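Local coordinates for protein glycosyltransferase (Streptomyces viridochromogenes, PDB 2IUY) that probably transfers a sugar from a nucleotide-activated donor, as a retaining GT-B glycosyltransferase of family GT4 involved in the biosynthesis of the antibiotic avilamycin A, at residues Val6-Ile11 with His48-Leu53; Asn38-Leu43 with Pro149-Ser154; His112-Pro117 with Arg131-Gly136; Gly176-Ala181 with Arg208-Thr213. All coordinates share one frame; numbering follows the deposited sequence.

Contact 1: residues Val6-Ile11 with His48-Leu53; sequences VALVNI and HEVFLL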
loop_
_atom_site.group_PDB
_atom_site.type_symbol
_atom_site.label_atom_id
_atom_site.label_comp_id
_atom_site.label_asym_id
_atom_site.label_seq_id
_atom_site.Cartn_x
_atom_site.Cartn_y
_atom_site.Cartn_z
ATOM N N VAL A 6 0.846 -6.642 20.453
ATOM C CA VAL A 6 0.629 -5.481 19.569
ATOM C C VAL A 6 -0.817 -5.522 19.064
ATOM O O VAL A 6 -1.255 -6.522 18.461
ATOM C CB VAL A 6 1.603 -5.403 18.356
ATOM C CG1 VAL A 6 1.388 -4.056 17.528
ATOM C CG2 VAL A 6 3.126 -5.606 18.755
ATOM N N ALA A 7 -1.565 -4.468 19.353
ATOM C CA ALA A 7 -2.893 -4.292 18.783
ATOM C C ALA A 7 -2.724 -3.510 17.499
ATOM O O ALA A 7 -2.283 -2.357 17.547
ATOM C CB ALA A 7 -3.798 -3.549 19.744
ATOM N N LEU A 8 -3.031 -4.159 16.360
ATOM C CA LEU A 8 -2.920 -3.564 15.024
ATOM C C LEU A 8 -4.299 -3.197 14.593
ATOM O O LEU A 8 -5.114 -4.101 14.469
ATOM C CB LEU A 8 -2.410 -4.559 13.978
ATOM C CG LEU A 8 -0.931 -4.824 13.799
ATOM C CD1 LEU A 8 -0.753 -5.857 12.619
ATOM C CD2 LEU A 8 -0.150 -3.489 13.613
ATOM N N VAL A 9 -4.548 -1.905 14.321
ATOM C CA VAL A 9 -5.899 -1.441 14.053
ATOM C C VAL A 9 -5.955 -1.162 12.596
ATOM O O VAL A 9 -5.348 -0.203 12.104
ATOM C CB VAL A 9 -6.340 -0.146 14.892
ATOM C CG1 VAL A 9 -7.862 0.045 14.815
ATOM C CG2 VAL A 9 -5.957 -0.285 16.378
ATOM N N ASN A 10 -6.668 -2.039 11.891
ATOM C CA ASN A 10 -6.960 -1.869 10.486
ATOM C C ASN A 10 -8.019 -0.806 10.366
ATOM O O ASN A 10 -8.793 -0.588 11.309
ATOM C CB ASN A 10 -7.535 -3.184 9.925
ATOM C CG ASN A 10 -7.870 -3.097 8.461
ATOM O OD1 ASN A 10 -7.060 -2.627 7.664
ATOM N ND2 ASN A 10 -9.049 -3.581 8.083
ATOM N N ILE A 11 -8.076 -0.190 9.188
ATOM C CA ILE A 11 -9.103 0.800 8.828
ATOM C C ILE A 11 -10.444 0.060 8.664
ATOM O O ILE A 11 -10.574 -0.798 7.769
ATOM C CB ILE A 11 -8.730 1.558 7.512
ATOM C CG1 ILE A 11 -9.779 2.626 7.190
ATOM C CG2 ILE A 11 -8.587 0.571 6.290
ATOM C CD1 ILE A 11 -9.343 3.612 6.067
ATOM N N HIS A 48 6.356 -11.706 18.187
ATOM C CA HIS A 48 5.330 -10.870 18.867
ATOM C C HIS A 48 3.908 -11.343 18.693
ATOM O O HIS A 48 3.589 -12.059 17.737
ATOM C CB HIS A 48 5.488 -9.409 18.436
ATOM C CG HIS A 48 6.897 -8.928 18.614
ATOM N ND1 HIS A 48 7.458 -8.764 19.854
ATOM C CD2 HIS A 48 7.894 -8.726 17.722
ATOM C CE1 HIS A 48 8.715 -8.385 19.721
ATOM N NE2 HIS A 48 9.008 -8.363 18.436
ATOM N N GLU A 49 3.055 -11.001 19.663
ATOM C CA GLU A 49 1.695 -11.430 19.617
ATOM C C GLU A 49 0.855 -10.309 18.960
ATOM O O GLU A 49 1.048 -9.165 19.264
ATOM C CB GLU A 49 1.225 -11.783 21.033
ATOM C CG GLU A 49 0.159 -12.806 21.052
ATOM C CD GLU A 49 -0.379 -13.098 22.432
ATOM O OE1 GLU A 49 0.327 -12.764 23.424
ATOM O OE2 GLU A 49 -1.519 -13.644 22.493
ATOM N N VAL A 50 -0.017 -10.649 18.008
ATOM C CA VAL A 50 -0.774 -9.646 17.245
ATOM C C VAL A 50 -2.294 -9.827 17.481
ATOM O O VAL A 50 -2.818 -10.943 17.386
ATOM C CB VAL A 50 -0.405 -9.659 15.719
ATOM C CG1 VAL A 50 -1.303 -8.701 14.909
ATOM C CG2 VAL A 50 1.037 -9.288 15.535
ATOM N N PHE A 51 -2.948 -8.730 17.892
ATOM C CA PHE A 51 -4.385 -8.635 18.072
ATOM C C PHE A 51 -4.816 -7.721 16.936
ATOM O O PHE A 51 -4.373 -6.596 16.863
ATOM C CB PHE A 51 -4.707 -8.063 19.485
ATOM C CG PHE A 51 -4.240 -8.967 20.594
ATOM C CD1 PHE A 51 -5.105 -9.931 21.136
ATOM C CD2 PHE A 51 -2.897 -8.928 21.020
ATOM C CE1 PHE A 51 -4.658 -10.788 22.125
ATOM C CE2 PHE A 51 -2.412 -9.798 22.013
ATOM C CZ PHE A 51 -3.292 -10.715 22.576
ATOM N N LEU A 52 -5.588 -8.275 15.987
ATOM C CA LEU A 52 -5.995 -7.550 14.807
ATOM C C LEU A 52 -7.382 -7.024 15.105
ATOM O O LEU A 52 -8.256 -7.798 15.489
ATOM C CB LEU A 52 -5.969 -8.445 13.530
ATOM C CG LEU A 52 -6.634 -7.906 12.268
ATOM C CD1 LEU A 52 -5.782 -6.695 11.733
ATOM C CD2 LEU A 52 -6.790 -9.033 11.187
ATOM N N LEU A 53 -7.554 -5.715 14.912
ATOM C CA LEU A 53 -8.799 -5.015 15.163
ATOM C C LEU A 53 -9.196 -4.366 13.854
ATOM O O LEU A 53 -8.332 -4.092 12.995
ATOM C CB LEU A 53 -8.579 -3.913 16.208
ATOM C CG LEU A 53 -8.395 -4.395 17.632
ATOM C CD1 LEU A 53 -7.395 -3.450 18.186
ATOM C CD2 LEU A 53 -9.771 -4.240 18.364
#

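Contact 2: residues Asn38-Leu43 with Pro149-Ser154; sequences NLMDGL and PARYRS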
loop_
_atom_site.group_PDB
_atom_site.type_symbol
_atom_site.label_atom_id
_atom_site.label_comp_id
_atom_site.label_asym_id
_atom_site.label_seq_id
_atom_site.Cartn_x
_atom_site.Cartn_y
_atom_site.Cartn_z
ATOM N N ASN A 38 0.906 -7.661 5.612
ATOM C CA ASN A 38 2.314 -7.825 5.399
ATOM C C ASN A 38 3.105 -7.432 6.662
ATOM O O ASN A 38 4.083 -8.127 7.057
ATOM C CB ASN A 38 2.795 -6.965 4.184
ATOM C CG ASN A 38 2.423 -7.589 2.846
ATOM O OD1 ASN A 38 2.807 -8.733 2.537
ATOM N ND2 ASN A 38 1.727 -6.818 2.016
ATOM N N LEU A 39 2.675 -6.334 7.274
ATOM C CA LEU A 39 3.181 -5.902 8.594
ATOM C C LEU A 39 3.010 -6.987 9.662
ATOM O O LEU A 39 3.950 -7.333 10.386
ATOM C CB LEU A 39 2.542 -4.562 9.056
ATOM C CG LEU A 39 3.063 -4.094 10.443
ATOM C CD1 LEU A 39 4.620 -4.061 10.498
ATOM C CD2 LEU A 39 2.504 -2.787 10.928
HETATM N N MSE A 40 1.794 -7.488 9.752
HETATM C CA MSE A 40 1.417 -8.498 10.717
HETATM C C MSE A 40 2.285 -9.769 10.600
HETATM O O MSE A 40 2.638 -10.377 11.599
HETATM C CB MSE A 40 -0.052 -8.819 10.461
HETATM C CG MSE A 40 -0.576 -10.045 11.128
HETATM SE SE MSE A 40 -2.445 -10.241 10.561
HETATM C CE MSE A 40 -2.149 -11.156 8.828
ATOM N N ASP A 41 2.567 -10.189 9.362
ATOM C CA ASP A 41 3.382 -11.382 9.086
ATOM C C ASP A 41 4.777 -11.149 9.645
ATOM O O ASP A 41 5.358 -12.030 10.267
ATOM C CB ASP A 41 3.522 -11.606 7.580
ATOM C CG ASP A 41 2.261 -12.130 6.936
ATOM O OD1 ASP A 41 1.243 -12.348 7.643
ATOM O OD2 ASP A 41 2.304 -12.304 5.694
ATOM N N GLY A 42 5.325 -9.961 9.407
ATOM C CA GLY A 42 6.658 -9.583 9.985
ATOM C C GLY A 42 6.714 -9.702 11.512
ATOM O O GLY A 42 7.630 -10.348 12.053
ATOM N N LEU A 43 5.742 -9.080 12.191
ATOM C CA LEU A 43 5.654 -9.029 13.641
ATOM C C LEU A 43 5.531 -10.437 14.253
ATOM O O LEU A 43 6.165 -10.711 15.221
ATOM C CB LEU A 43 4.449 -8.168 14.072
ATOM C CG LEU A 43 4.610 -6.662 13.782
ATOM C CD1 LEU A 43 3.322 -5.952 13.991
ATOM C CD2 LEU A 43 5.795 -6.072 14.667
ATOM N N PRO A 149 7.277 -11.671 0.934
ATOM C CA PRO A 149 7.418 -12.443 -0.286
ATOM C C PRO A 149 6.582 -13.712 -0.306
ATOM O O PRO A 149 6.144 -14.098 -1.402
ATOM C CB PRO A 149 8.916 -12.768 -0.368
ATOM C CG PRO A 149 9.597 -11.823 0.621
ATOM C CD PRO A 149 8.564 -11.347 1.579
ATOM N N ALA A 150 6.327 -14.331 0.856
ATOM C CA ALA A 150 5.504 -15.560 0.925
ATOM C C ALA A 150 4.101 -15.315 0.411
ATOM O O ALA A 150 3.432 -16.231 -0.006
ATOM C CB ALA A 150 5.452 -16.157 2.382
ATOM N N ARG A 151 3.634 -14.080 0.454
ATOM C CA ARG A 151 2.282 -13.764 -0.015
ATOM C C ARG A 151 2.236 -13.560 -1.526
ATOM O O ARG A 151 1.144 -13.401 -2.084
ATOM C CB ARG A 151 1.720 -12.518 0.688
ATOM C CG ARG A 151 1.289 -12.762 2.136
ATOM C CD ARG A 151 0.217 -11.781 2.641
ATOM N NE ARG A 151 -0.048 -12.012 4.073
ATOM C CZ ARG A 151 -1.016 -12.774 4.609
ATOM N NH1 ARG A 151 -1.890 -13.427 3.856
ATOM N NH2 ARG A 151 -1.101 -12.896 5.939
ATOM N N TYR A 152 3.408 -13.511 -2.165
ATOM C CA TYR A 152 3.508 -13.206 -3.595
ATOM C C TYR A 152 4.152 -14.352 -4.355
ATOM O O TYR A 152 4.748 -15.277 -3.753
ATOM C CB TYR A 152 4.217 -11.849 -3.852
ATOM C CG TYR A 152 3.416 -10.744 -3.176
ATOM C CD1 TYR A 152 2.362 -10.084 -3.840
ATOM C CD2 TYR A 152 3.644 -10.439 -1.831
ATOM C CE1 TYR A 152 1.587 -9.124 -3.166
ATOM C CE2 TYR A 152 2.878 -9.499 -1.170
ATOM C CZ TYR A 152 1.872 -8.854 -1.831
ATOM O OH TYR A 152 1.165 -7.935 -1.098
ATOM N N ARG A 153 4.020 -14.289 -5.678
ATOM C CA ARG A 153 4.640 -15.279 -6.526
ATOM C C ARG A 153 6.158 -15.125 -6.476
ATOM O O ARG A 153 6.709 -14.003 -6.490
ATOM C CB ARG A 153 4.133 -15.194 -7.966
ATOM C CG ARG A 153 2.665 -15.430 -8.163
ATOM C CD ARG A 153 2.234 -16.892 -8.002
ATOM N NE ARG A 153 0.781 -16.990 -8.170
ATOM C CZ ARG A 153 -0.079 -17.361 -7.224
ATOM N NH1 ARG A 153 0.349 -17.749 -6.021
ATOM N NH2 ARG A 153 -1.390 -17.402 -7.503
ATOM N N SER A 154 6.809 -16.273 -6.461
ATOM C CA SER A 154 8.219 -16.383 -6.301
ATOM C C SER A 154 8.861 -16.734 -7.623
ATOM O O SER A 154 8.178 -17.079 -8.597
ATOM C CB SER A 154 8.504 -17.474 -5.267
ATOM O OG SER A 154 8.219 -18.738 -5.840
#

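Contact 3: residues His112-Pro117 with Arg131-Gly136; sequences HFTTRP and RAHCGG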
loop_
_atom_site.group_PDB
_atom_site.type_symbol
_atom_site.label_atom_id
_atom_site.label_comp_id
_atom_site.label_asym_id
_atom_site.label_seq_id
_atom_site.Cartn_x
_atom_site.Cartn_y
_atom_site.Cartn_z
ATOM N N HIS A 112 -1.365 6.500 6.241
ATOM C CA HIS A 112 -1.544 6.044 4.867
ATOM C C HIS A 112 -2.275 7.066 3.972
ATOM O O HIS A 112 -2.840 6.693 2.918
ATOM C CB HIS A 112 -2.288 4.708 4.883
ATOM C CG HIS A 112 -1.574 3.653 5.701
ATOM N ND1 HIS A 112 -0.281 3.264 5.431
ATOM C CD2 HIS A 112 -1.979 2.903 6.752
ATOM C CE1 HIS A 112 0.095 2.341 6.296
ATOM N NE2 HIS A 112 -0.927 2.082 7.096
ATOM N N PHE A 113 -2.284 8.334 4.386
ATOM C CA PHE A 113 -3.119 9.329 3.651
ATOM C C PHE A 113 -2.329 10.571 3.203
ATOM O O PHE A 113 -1.320 10.906 3.802
ATOM C CB PHE A 113 -4.377 9.699 4.479
ATOM C CG PHE A 113 -5.286 8.562 4.694
ATOM C CD1 PHE A 113 -6.186 8.191 3.719
ATOM C CD2 PHE A 113 -5.230 7.818 5.872
ATOM C CE1 PHE A 113 -7.031 7.082 3.898
ATOM C CE2 PHE A 113 -6.082 6.744 6.073
ATOM C CZ PHE A 113 -6.973 6.371 5.089
ATOM N N THR A 114 -2.784 11.216 2.121
ATOM C CA THR A 114 -2.204 12.474 1.644
ATOM C C THR A 114 -2.534 13.652 2.587
ATOM O O THR A 114 -1.892 14.703 2.574
ATOM C CB THR A 114 -2.709 12.772 0.233
ATOM O OG1 THR A 114 -1.887 13.749 -0.370
ATOM C CG2 THR A 114 -4.160 13.271 0.246
ATOM N N THR A 115 -3.548 13.447 3.412
ATOM C CA THR A 115 -4.085 14.460 4.324
ATOM C C THR A 115 -3.281 14.486 5.635
ATOM O O THR A 115 -2.567 13.544 5.968
ATOM C CB THR A 115 -5.594 14.178 4.611
ATOM O OG1 THR A 115 -5.764 12.821 4.991
ATOM C CG2 THR A 115 -6.458 14.426 3.354
ATOM N N ARG A 116 -3.395 15.551 6.398
ATOM C CA ARG A 116 -2.592 15.624 7.630
ATOM C C ARG A 116 -3.251 14.780 8.719
ATOM O O ARG A 116 -4.500 14.803 8.843
ATOM C CB ARG A 116 -2.501 17.051 8.081
ATOM C CG ARG A 116 -1.955 17.984 7.015
ATOM C CD ARG A 116 -1.627 19.310 7.661
ATOM N NE ARG A 116 -0.640 19.166 8.740
ATOM C CZ ARG A 116 -0.098 20.193 9.404
ATOM N NH1 ARG A 116 -0.474 21.448 9.128
ATOM N NH2 ARG A 116 0.826 19.961 10.348
ATOM N N PRO A 117 -2.439 14.016 9.494
ATOM C CA PRO A 117 -2.993 13.029 10.454
ATOM C C PRO A 117 -3.829 13.592 11.599
ATOM O O PRO A 117 -3.510 14.628 12.160
ATOM C CB PRO A 117 -1.721 12.325 11.025
ATOM C CG PRO A 117 -0.602 13.266 10.719
ATOM C CD PRO A 117 -0.952 13.979 9.477
ATOM N N ARG A 131 5.687 12.610 4.702
ATOM C CA ARG A 131 5.995 13.262 5.985
ATOM C C ARG A 131 6.029 14.812 5.859
ATOM O O ARG A 131 5.419 15.526 6.666
ATOM C CB ARG A 131 7.314 12.750 6.586
ATOM C CG ARG A 131 7.632 13.461 7.956
ATOM C CD ARG A 131 8.904 12.950 8.611
ATOM N NE ARG A 131 10.031 13.220 7.727
ATOM C CZ ARG A 131 11.287 12.876 7.980
ATOM N NH1 ARG A 131 11.603 12.211 9.109
ATOM N NH2 ARG A 131 12.224 13.174 7.076
ATOM N N ALA A 132 6.749 15.316 4.868
ATOM C CA ALA A 132 6.839 16.755 4.560
ATOM C C ALA A 132 5.443 17.409 4.275
ATOM O O ALA A 132 5.083 18.456 4.839
ATOM C CB ALA A 132 7.766 16.915 3.331
ATOM N N HIS A 133 4.692 16.759 3.374
ATOM C CA HIS A 133 3.413 17.155 2.920
ATOM C C HIS A 133 2.397 17.187 4.075
ATOM O O HIS A 133 1.483 18.060 4.129
ATOM C CB HIS A 133 3.001 16.136 1.830
ATOM C CG HIS A 133 1.703 16.449 1.159
ATOM N ND1 HIS A 133 1.566 17.473 0.243
ATOM C CD2 HIS A 133 0.478 15.881 1.279
ATOM C CE1 HIS A 133 0.313 17.524 -0.166
ATOM N NE2 HIS A 133 -0.367 16.570 0.448
ATOM N N CYS A 134 2.525 16.230 4.995
ATOM C CA CYS A 134 1.587 16.116 6.114
ATOM C C CYS A 134 1.978 16.966 7.304
ATOM O O CYS A 134 1.282 16.940 8.325
ATOM C CB CYS A 134 1.441 14.649 6.548
ATOM S SG CYS A 134 0.701 13.625 5.229
ATOM N N GLY A 135 3.088 17.702 7.197
ATOM C CA GLY A 135 3.552 18.512 8.334
ATOM C C GLY A 135 4.240 17.733 9.448
ATOM O O GLY A 135 4.360 18.242 10.560
ATOM N N GLY A 136 4.734 16.519 9.163
ATOM C CA GLY A 136 5.453 15.712 10.168
ATOM C C GLY A 136 6.827 16.288 10.440
ATOM O O GLY A 136 7.479 16.796 9.539
HETATM O O HOH W 1 -3.056 16.461 -0.239
HETATM O O HOH W 2 -1.237 17.058 3.704
#

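Contact 4: residues Gly176-Ala181 with Arg208-Thr213; sequences GALEAA and RRYGST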
loop_
_atom_site.group_PDB
_atom_site.type_symbol
_atom_site.label_atom_id
_atom_site.label_comp_id
_atom_site.label_asym_id
_atom_site.label_seq_id
_atom_site.Cartn_x
_atom_site.Cartn_y
_atom_site.Cartn_z
ATOM N N GLY A 176 -3.821 8.270 -12.034
ATOM C CA GLY A 176 -3.151 8.369 -13.322
ATOM C C GLY A 176 -3.452 7.190 -14.246
ATOM O O GLY A 176 -2.597 6.808 -15.042
ATOM N N ALA A 177 -4.656 6.637 -14.167
ATOM C CA ALA A 177 -5.081 5.558 -15.085
ATOM C C ALA A 177 -4.975 6.010 -16.546
ATOM O O ALA A 177 -4.537 5.246 -17.429
ATOM C CB ALA A 177 -6.517 5.065 -14.755
ATOM N N LEU A 178 -5.392 7.245 -16.786
ATOM C CA LEU A 178 -5.402 7.824 -18.133
ATOM C C LEU A 178 -4.003 7.976 -18.674
ATOM O O LEU A 178 -3.694 7.588 -19.800
ATOM C CB LEU A 178 -6.125 9.186 -18.134
ATOM C CG LEU A 178 -6.042 9.899 -19.514
ATOM C CD1 LEU A 178 -7.005 9.207 -20.491
ATOM C CD2 LEU A 178 -6.402 11.329 -19.388
ATOM N N GLU A 179 -3.137 8.520 -17.848
ATOM C CA GLU A 179 -1.713 8.638 -18.190
ATOM C C GLU A 179 -0.995 7.307 -18.390
ATOM O O GLU A 179 -0.103 7.203 -19.212
ATOM C CB GLU A 179 -1.012 9.489 -17.129
ATOM C CG GLU A 179 -1.471 10.975 -17.146
ATOM C CD GLU A 179 -2.794 11.249 -16.414
ATOM O OE1 GLU A 179 -3.373 10.356 -15.727
ATOM O OE2 GLU A 179 -3.279 12.391 -16.516
ATOM N N ALA A 180 -1.362 6.301 -17.625
ATOM C CA ALA A 180 -0.882 4.945 -17.830
ATOM C C ALA A 180 -1.379 4.402 -19.189
ATOM O O ALA A 180 -0.635 3.700 -19.920
ATOM C CB ALA A 180 -1.354 4.065 -16.691
ATOM N N ALA A 181 -2.627 4.708 -19.548
ATOM C CA ALA A 181 -3.122 4.300 -20.898
ATOM C C ALA A 181 -2.248 4.960 -21.977
ATOM O O ALA A 181 -1.769 4.274 -22.903
ATOM C CB ALA A 181 -4.620 4.648 -21.089
ATOM N N ARG A 208 -12.606 6.122 -24.670
ATOM C CA ARG A 208 -12.616 6.991 -25.847
ATOM C C ARG A 208 -11.225 7.238 -26.439
ATOM O O ARG A 208 -10.999 7.064 -27.632
ATOM C CB ARG A 208 -13.305 8.324 -25.495
ATOM C CG ARG A 208 -13.359 9.311 -26.640
ATOM C CD ARG A 208 -14.079 10.630 -26.287
ATOM N NE ARG A 208 -13.317 11.535 -25.410
ATOM C CZ ARG A 208 -12.321 12.343 -25.787
ATOM N NH1 ARG A 208 -11.890 12.371 -27.048
ATOM N NH2 ARG A 208 -11.739 13.116 -24.883
ATOM N N ARG A 209 -10.299 7.662 -25.596
ATOM C CA ARG A 209 -8.987 8.078 -26.046
ATOM C C ARG A 209 -8.033 6.918 -26.304
ATOM O O ARG A 209 -7.215 7.015 -27.213
ATOM C CB ARG A 209 -8.385 9.082 -25.059
ATOM C CG ARG A 209 -9.223 10.367 -25.005
ATOM C CD ARG A 209 -8.780 11.339 -23.912
ATOM N NE ARG A 209 -7.329 11.551 -23.884
ATOM C CZ ARG A 209 -6.743 12.549 -23.212
ATOM N NH1 ARG A 209 -7.494 13.418 -22.528
ATOM N NH2 ARG A 209 -5.416 12.693 -23.252
ATOM N N TYR A 210 -8.145 5.852 -25.493
ATOM C CA TYR A 210 -7.208 4.727 -25.514
ATOM C C TYR A 210 -7.871 3.357 -25.485
ATOM O O TYR A 210 -7.271 2.392 -25.021
ATOM C CB TYR A 210 -6.227 4.849 -24.340
ATOM C CG TYR A 210 -5.464 6.135 -24.386
ATOM C CD1 TYR A 210 -4.457 6.329 -25.330
ATOM C CD2 TYR A 210 -5.763 7.173 -23.504
ATOM C CE1 TYR A 210 -3.745 7.536 -25.400
ATOM C CE2 TYR A 210 -5.061 8.370 -23.554
ATOM C CZ TYR A 210 -4.039 8.542 -24.492
ATOM O OH TYR A 210 -3.338 9.734 -24.551
ATOM N N GLY A 211 -9.091 3.262 -26.025
ATOM C CA GLY A 211 -9.835 1.977 -26.034
ATOM C C GLY A 211 -9.049 0.751 -26.526
ATOM O O GLY A 211 -9.098 -0.331 -25.918
ATOM N N SER A 212 -8.314 0.930 -27.611
ATOM C CA SER A 212 -7.615 -0.173 -28.261
ATOM C C SER A 212 -6.391 -0.582 -27.444
ATOM O O SER A 212 -5.826 -1.652 -27.623
ATOM C CB SER A 212 -7.242 0.192 -29.696
ATOM O OG SER A 212 -6.287 1.249 -29.737
ATOM N N THR A 213 -5.999 0.279 -26.520
ATOM C CA THR A 213 -4.898 0.014 -25.592
ATOM C C THR A 213 -5.373 -0.681 -24.320
ATOM O O THR A 213 -4.761 -1.662 -23.900
ATOM C CB THR A 213 -4.232 1.319 -25.245
ATOM O OG1 THR A 213 -3.639 1.805 -26.429
ATOM C CG2 THR A 213 -3.134 1.190 -24.109
#

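Contact 1: residues Val6-Ile11 with His48-Leu53
Strands 6-9 and 49-53 run side by side in the same direction, their short axes 4.7 Å apart and 28° from exact alignment, as neighbours in the parallel sheet of the N-terminal Rossmann-like domain of this GT-B fold. Helix 31-45 connects them, which makes the pair a beta-alpha-beta unit. Five backbone hydrogen bonds join them, from Val6 N to Glu49 O at one end to Asn10 N and Leu53 O at the other. The last bond carries the pairing one residue past the strand.

Side chains alternate between the two faces. Val6, Leu8, Val50 and Leu52 share the face on which Leu8 packs against Leu39 and Met40 of helix 31-45. There Leu8 CD1 lies 3.7 Å from Val50 CG1, the methyl that stands anti to the backbone N (chi1 174°). On the other face are Ala7, Val9, Phe51 and Leu53, with helix 73-82 against Val9 and Leu53. Beta-branched valines suit such buried strands, while the small Ala7 leaves room for a longer neighbour. Asn10, where the strand gives way to loop, turns its amide to Gly54 O. Leu53 reaches back so that one methyl, CD1, meets both Ala7 CB and Val9 CG2, each at 3.9 Å.

Contact 2: residues Asn38-Leu43 with Pro149-Ser154
Arg151 reaches from a short 3-10 turn to helix 31-45 and grips the carboxylate of Asp41 with two nitrogens. Its chain is extended from CG to NE, which carries the guanidinium across to the helix. NH2 donates to Asp41 OD1 at 2.9 Å, and OD1 accepts with its syn lone pair, slightly out of the guanidinium plane. NE lies equally close to OD2, but its N-H is poorly aimed, at 129°, and that bond is weak. The carboxylate and guanidinium planes are 22° apart, the carboxylate approaching obliquely, in a bidentate, side-on salt bridge through NE and NH2. Arginine suits this place because it can span the gap and still offer two N-H groups side by side.

Selenomethionine Met40 bends at its third torsion (83°), bringing CE to 3.5 Å from Arg151 NH2. Asn38, one turn before Asp41, meets the edge of the Tyr152 ring with OD1, its amide plane turned a little from the ring. Its ND2 makes a straight but long, weak hydrogen bond of 3.4 Å to Tyr152 OH. The stronger partners lie beyond: OD1 accepts from Asp148 N, and the tyrosine hydroxyl bonds Glu260, a UDP-binding residue.

The contact therefore ties a helix of the N-terminal domain to the segment leading into the C-terminal domain, close to the nucleotide site. Asp148 OD2 also approaches Asp41 OD2, and the positive charge of Arg151 probably offsets the like charges gathered there.

Contact 3: residues His112-Pro117 with Arg131-Gly136
His133 sets the edge of its imidazole against the backbone of Thr114, with CD2 2.9 Å from Thr114 O in nearly the plane of the ring. Its CG stands anti to the backbone N (chi1 -176°), a rotation that swings the ring off the last turn of helix 128-133 toward the loop. Two waters fasten the same meeting. One joins His133 NE2 to Thr114 OG1, from which it accepts; the other donates to both Thr114 O and His133 O. Threonine serves well here, since its hydroxyl also bonds Cys251 N.

Cys134, largely buried, tucks its sulfur among the loop carbonyls, with SG 3.4 Å from Thr115 O and 3.7 Å from Phe113 O, while its CB packs on Pro117 CD at 3.8 Å. A small, weakly polar side chain fits a place lined by both carbonyls and a proline ring.

Arg116 folds over the end of the helix, bent at its third torsion (59°), and NE bonds Cys134 O at 3.0 Å. The approach is far from ideal: the donor stands 61° above the carbonyl plane. Alongside, NH2 passes 3.7 Å from Gly135 CA. Gly135, with positive phi, closes the helix in a Schellman motif, and its lack of a side chain lets the guanidinium pass.

The contact thus fastens the loop after strand 106-111 to the C-terminal end of helix 128-133. A cationic arginine near the negative pole of a helix is probably favourable, while water bridges both the two backbones and the Thr114 and His133 side chains.

Contact 4: residues Gly176-Ala181 with Arg208-Thr213
Ala181 places its methyl against Tyr210, with CB 3.6 Å from Tyr210 CB and nearly as close to CD2. The carbonyl of Ala181 lies over one face of the same ring, toward its rim. Leu178, one turn earlier, comes to the ring from another direction: its CD1 sits at the edge in the ring plane, 3.7 Å from Tyr210 CE2. The two side chains cross at about a right angle. Alanine lets the helix and the ring draw close, and leucine's fork lets one residue serve two neighbours. Its second methyl, CD2, rests over a face of the Arg209 guanidinium, 3.8 Å above the plane.

Arg209 bends at its third torsion (47°), which turns the flat group over the leucine, and NH1 is also held by a salt bridge to Glu205 on its own helix. An arginine's flat head can lie against an apolar methyl while its N-H groups keep their charged partner. Thr213 brings CG2, the branch anti to its backbone N, to 3.6 Å from Ala181 O.

These are two helices of the C-terminal Rossmann-like domain of the GT-B fold, 177-187 and 200-210, which flank strand 191-194 in sequence and pack together on the sheet. Farther out, Ile206 extends the apolar surface against Leu178, and Leu191 of the strand supports Ala181 and Thr213. Tyr202 fixes the start of the first helix, its hydroxyl bonded to Leu178 N, two residues beyond the N-cap Gly176. Thr213 is in turn tied by backbone to Leu191, where the chain enters strand 214-216.

Overall arrangement
Contacts 1 and 2 share helix 31-45: contact 1 pairs the strands on either side of it in sequence, and Val50 CG2 packs on Leu43 CB from contact 2. Contact 3 belongs to the same half of the chain and meets contact 1 where Ile11 CD1 touches Phe113 CZ. Contact 4 lies in the other domain, its centre about 39 Å from that of contact 1. Contacts 1, 2 and 4 are buried, whereas contact 3 is only partly so and uses water. Backbone bonds dominate the sheet of contact 1, a salt bridge ties the N-terminal helix to the segment leading into the other domain in contact 2, and apolar helix packing makes contact 4.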